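ABC transporter substrate-binding protein (Bradyrhizobium japonicum, PDB 4I1D) probably binds small solutes in the periplasm for an ABC importer, perhaps polyamines such as putrescine and spermidine, and holds d-malate in this crystal. Local coordinates at residues Lys114-Lys118 with Asp119-Ser123; Gly187-Ser190 with Ala191-Asn195. One frame throughout, in Å; residues are numbered along the deposited sequence.

Interaction 1. Residues Lys114-Lys118 with Asp119-Ser123. With SO4 (sulfate ion), chain K.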
loop_
_atom_site.group_PDB
_atom_site.type_symbol
_atom_site.label_atom_id
_atom_site.label_comp_id
_atom_site.label_asym_id
_atom_site.label_seq_id
_atom_site.Cartn_x
_atom_site.Cartn_y
_atom_site.Cartn_z
ATOM N N LYS A 114 -42.679 21.849 3.228
ATOM C CA LYS A 114 -42.286 23.221 3.527
ATOM C C LYS A 114 -41.730 23.864 2.257
ATOM O O LYS A 114 -42.024 25.018 1.947
ATOM C CB LYS A 114 -41.265 23.282 4.665
ATOM C CG LYS A 114 -41.893 23.341 6.059
ATOM C CD LYS A 114 -40.837 23.346 7.170
ATOM C CE LYS A 114 -41.468 23.132 8.556
ATOM N NZ LYS A 114 -40.469 22.986 9.671
ATOM N N THR A 115 -40.951 23.098 1.504
ATOM C CA THR A 115 -40.387 23.591 0.258
ATOM C C THR A 115 -41.434 23.605 -0.846
ATOM O O THR A 115 -41.456 24.512 -1.662
ATOM C CB THR A 115 -39.185 22.746 -0.208
ATOM O OG1 THR A 115 -38.281 22.548 0.890
ATOM C CG2 THR A 115 -38.459 23.454 -1.347
ATOM N N PHE A 116 -42.300 22.596 -0.878
ATOM C CA PHE A 116 -43.320 22.523 -1.925
ATOM C C PHE A 116 -44.717 22.436 -1.332
ATOM O O PHE A 116 -45.320 21.356 -1.267
ATOM C CB PHE A 116 -43.061 21.348 -2.860
ATOM C CG PHE A 116 -41.683 21.346 -3.451
ATOM C CD1 PHE A 116 -41.361 22.201 -4.492
ATOM C CD2 PHE A 116 -40.705 20.490 -2.962
ATOM C CE1 PHE A 116 -40.089 22.204 -5.038
ATOM C CE2 PHE A 116 -39.433 20.477 -3.506
ATOM C CZ PHE A 116 -39.123 21.338 -4.541
ATOM N N PRO A 117 -45.227 23.586 -0.879
ATOM C CA PRO A 117 -46.550 23.655 -0.261
ATOM C C PRO A 117 -47.634 23.426 -1.299
ATOM O O PRO A 117 -48.698 22.912 -0.954
ATOM C CB PRO A 117 -46.627 25.099 0.250
ATOM C CG PRO A 117 -45.226 25.596 0.256
ATOM C CD PRO A 117 -44.536 24.881 -0.852
ATOM N N LYS A 118 -47.359 23.788 -2.550
ATOM C CA LYS A 118 -48.401 23.805 -3.575
ATOM C C LYS A 118 -48.117 22.946 -4.809
ATOM O O LYS A 118 -48.977 22.174 -5.240
ATOM C CB LYS A 118 -48.735 25.247 -3.979
ATOM C CG LYS A 118 -50.110 25.690 -3.505
ATOM C CD LYS A 118 -50.177 27.178 -3.193
ATOM C CE LYS A 118 -51.528 27.524 -2.569
ATOM N NZ LYS A 118 -51.685 28.977 -2.263
ATOM N N ASP A 119 -46.929 23.077 -5.387
ATOM C CA ASP A 119 -46.635 22.343 -6.614
ATOM C C ASP A 119 -45.368 21.515 -6.495
ATOM O O ASP A 119 -44.297 21.929 -6.941
ATOM C CB ASP A 119 -46.564 23.287 -7.818
ATOM C CG ASP A 119 -47.941 23.677 -8.333
ATOM O OD1 ASP A 119 -48.815 22.784 -8.444
ATOM O OD2 ASP A 119 -48.155 24.877 -8.613
ATOM N N ALA A 120 -45.516 20.336 -5.894
ATOM C CA ALA A 120 -44.405 19.427 -5.639
ATOM C C ALA A 120 -44.023 18.605 -6.869
ATOM O O ALA A 120 -44.881 18.262 -7.695
ATOM C CB ALA A 120 -44.751 18.498 -4.479
ATOM N N PRO A 121 -42.729 18.270 -6.984
ATOM C CA PRO A 121 -42.305 17.367 -8.055
ATOM C C PRO A 121 -43.132 16.089 -7.984
ATOM O O PRO A 121 -43.506 15.671 -6.891
ATOM C CB PRO A 121 -40.836 17.096 -7.725
ATOM C CG PRO A 121 -40.693 17.434 -6.279
ATOM C CD PRO A 121 -41.632 18.570 -6.052
ATOM N N ASN A 122 -43.418 15.490 -9.133
ATOM C CA ASN A 122 -44.392 14.412 -9.222
ATOM C C ASN A 122 -43.960 13.294 -10.171
ATOM O O ASN A 122 -44.746 12.402 -10.503
ATOM C CB ASN A 122 -45.742 14.986 -9.666
ATOM C CG ASN A 122 -46.868 13.985 -9.531
ATOM O OD1 ASN A 122 -47.541 13.640 -10.509
ATOM N ND2 ASN A 122 -47.067 13.501 -8.317
ATOM N N SER A 123 -42.704 13.347 -10.602
ATOM C CA SER A 123 -42.146 12.346 -11.502
ATOM C C SER A 123 -40.629 12.475 -11.477
ATOM O O SER A 123 -40.094 13.449 -10.946
ATOM C CB SER A 123 -42.650 12.572 -12.921
ATOM O OG SER A 123 -42.121 13.788 -13.440
HETATM S S SO4 K . -50.255 11.595 -6.796
HETATM O O1 SO4 K . -51.605 12.080 -6.524
HETATM O O2 SO4 K . -49.954 10.455 -5.922
HETATM O O3 SO4 K . -50.158 11.198 -8.205
HETATM O O4 SO4 K . -49.321 12.678 -6.508
#
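In the surface loop that joins strand 100-112 to helix 124-128, F116 folds back onto A120 and P121 and makes a proline-aromatic CH-pi contact across the turn. P121 CD sits 3.7 Å from the centroid of the F116 ring, only 7° off the ring normal, so the proline places one methylene almost squarely over the middle of the aromatic face. The two side chains cross at about a right angle. With CD over the centre, every carbon of the six-membered ring lies at much the same distance from it; F116 CD2, for example, is 3.8 Å from P121 CD. The opposite face is covered within the same loop by T115 CG2, which stands 3.8 Å above the ring plane of F116 and is shifted toward its rim, leaving the ring between a methyl and a methylene.

The first torsion of F116 sets CG anti to its own carbonyl carbon (chi1 -54°), directing the ring toward P121 while its CB rests on A120, the residue just before P121. There F116 CB meets A120 CB at 3.7 Å, an apolar contact four residues apart that closes the bend through P117, K118 and D119. M201 of strand 201-205 packs against both F116 and P121, tying the pair to the sheet.

Beyond the bend the chain prepares the next helix. S123 occupies the N-cap position of helix 124-128, its OG bonded to D126 N, while D126 OD2 takes the backbone N-H of N122. The N122 side chain, with CG anti to its backbone N (chi1 -169°), reaches a sulfate ion that probably came from the crystallisation liquor: ND2 of N122 donates a weak, bent hydrogen bond to sulfate O4 at 3.0 Å.

Interaction 2. Residues Gly187-Ser190 with Ala191-Asn195. With MLT (D-malate), chain U.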
loop_
_atom_site.group_PDB
_atom_site.type_symbol
_atom_site.label_atom_id
_atom_site.label_comp_id
_atom_site.label_asym_id
_atom_site.label_seq_id
_atom_site.Cartn_x
_atom_site.Cartn_y
_atom_site.Cartn_z
ATOM N N GLY A 187 -31.348 3.529 5.156
ATOM C CA GLY A 187 -32.726 3.970 5.191
ATOM C C GLY A 187 -32.911 5.046 6.243
ATOM O O GLY A 187 -33.622 6.029 6.032
ATOM N N ALA A 188 -32.254 4.861 7.380
ATOM C CA ALA A 188 -32.332 5.823 8.473
ATOM C C ALA A 188 -31.726 7.153 8.044
ATOM O O ALA A 188 -32.253 8.218 8.361
ATOM C CB ALA A 188 -31.622 5.285 9.697
ATOM N N GLN A 189 -30.626 7.090 7.305
ATOM C CA GLN A 189 -29.991 8.305 6.816
ATOM C C GLN A 189 -30.961 9.065 5.903
ATOM O O GLN A 189 -31.073 10.285 5.983
ATOM C CB GLN A 189 -28.676 7.987 6.098
ATOM C CG GLN A 189 -28.114 9.140 5.258
ATOM C CD GLN A 189 -26.799 8.784 4.572
ATOM O OE1 GLN A 189 -26.537 7.618 4.277
ATOM N NE2 GLN A 189 -25.963 9.790 4.330
ATOM N N SER A 190 -31.690 8.335 5.065
ATOM C CA SER A 190 -32.584 8.975 4.111
ATOM C C SER A 190 -33.712 9.672 4.856
ATOM O O SER A 190 -34.165 10.741 4.449
ATOM C CB SER A 190 -33.142 7.968 3.098
ATOM O OG SER A 190 -34.143 7.148 3.673
ATOM N N ALA A 191 -34.161 9.060 5.949
ATOM C CA ALA A 191 -35.193 9.661 6.779
ATOM C C ALA A 191 -34.680 10.936 7.449
ATOM O O ALA A 191 -35.357 11.963 7.444
ATOM C CB ALA A 191 -35.669 8.685 7.815
ATOM N N GLN A 192 -33.487 10.862 8.029
ATOM C CA GLN A 192 -32.894 12.015 8.695
ATOM C C GLN A 192 -32.763 13.201 7.719
ATOM O O GLN A 192 -33.024 14.354 8.086
ATOM C CB GLN A 192 -31.528 11.648 9.274
ATOM C CG GLN A 192 -30.850 12.776 10.038
ATOM C CD GLN A 192 -31.653 13.238 11.252
ATOM O OE1 GLN A 192 -32.257 12.428 11.960
ATOM N NE2 GLN A 192 -31.655 14.547 11.499
ATOM N N LEU A 193 -32.363 12.908 6.479
ATOM C CA LEU A 193 -32.186 13.946 5.462
ATOM C C LEU A 193 -33.479 14.731 5.239
ATOM O O LEU A 193 -33.460 15.964 5.130
ATOM C CB LEU A 193 -31.699 13.339 4.138
ATOM C CG LEU A 193 -30.261 12.791 4.169
ATOM C CD1 LEU A 193 -29.904 12.116 2.854
ATOM C CD2 LEU A 193 -29.236 13.881 4.510
ATOM N N LEU A 194 -34.601 14.016 5.151
ATOM C CA LEU A 194 -35.894 14.674 4.982
ATOM C C LEU A 194 -36.261 15.448 6.244
ATOM O O LEU A 194 -36.717 16.585 6.177
ATOM C CB LEU A 194 -36.985 13.652 4.674
ATOM C CG LEU A 194 -37.189 13.224 3.227
ATOM C CD1 LEU A 194 -38.342 12.251 3.163
ATOM C CD2 LEU A 194 -37.468 14.435 2.355
ATOM N N ASN A 195 -36.049 14.821 7.399
ATOM C CA ASN A 195 -36.478 15.396 8.664
ATOM C C ASN A 195 -35.797 16.715 9.036
ATOM O O ASN A 195 -36.443 17.608 9.580
ATOM C CB ASN A 195 -36.299 14.380 9.802
ATOM C CG ASN A 195 -36.926 14.854 11.111
ATOM O OD1 ASN A 195 -38.147 14.973 11.215
ATOM N ND2 ASN A 195 -36.090 15.130 12.111
HETATM C C1 MLT U . -30.314 -0.075 5.183
HETATM O O1 MLT U . -29.678 -0.915 5.856
HETATM O O2 MLT U . -29.955 0.148 4.004
HETATM C C2 MLT U . -31.500 0.641 5.772
HETATM O O3 MLT U . -31.361 0.933 7.153
HETATM C C3 MLT U . -32.720 -0.238 5.595
HETATM C C4 MLT U . -33.830 0.380 6.401
HETATM O O4 MLT U . -33.981 0.058 7.598
HETATM O O5 MLT U . -34.604 1.224 5.891
#
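The first turns of helix 187-196 are joined where G187 O takes two donors, A191 N at 3.1 Å and S190 OG at 2.7 Å. Both approach from the same face of the G187 carbonyl plane, both somewhat tilted from it, but the hydroxyl arrives at a sharper angle to the C=O bond (127°) than the amide (153°). A chi1 of 75° folds S190 OG back between its backbone N and carbonyl carbon, bringing the hydroxyl to the carbonyl one turn earlier. The helical series continues with Q192 N to A188 O at 2.9 Å and L193 N to Q189 O at 3.0 Å, then weakens at L194 N to S190 O.

Farther out, S190, L193 and L194 pack on E202 of strand 201-205, while Q189 OE1 returns to T185 N just ahead of the helix. Q192 bends at chi2 and leads away from the helix to the second subunit, where its amide bonds K54 O and I56 N of that subunit.

At the amino-terminal end, G187 CA comes within 3.4 Å of d-malate O5, and R208 supplies a hydrogen bond to the ligand. A dicarboxylate beside this end of a helix and next to an arginine would probably be favoured by the helix dipole as well as by the arginine's positive charge.

Overall arrangement
The two contacts lie on the same side of the chain's centre, their own centres 18 Å apart and their nearest atoms about 7 Å apart without touching. Strand 201-205 connects them: interaction 1 packs on its M201, and interaction 2 on the next residue, E202. They differ in depth and in role. Residues 114-123 form a surface loop, centred about 25 Å from the centre of the chain and away from the malate pocket. Residues 187-195 are largely buried, about 17 Å from that centre, and G187 contributes to the pocket along with T185, S186, W205 and R208. W205 closes the same strand, which thus runs from the outer loop to the ligand.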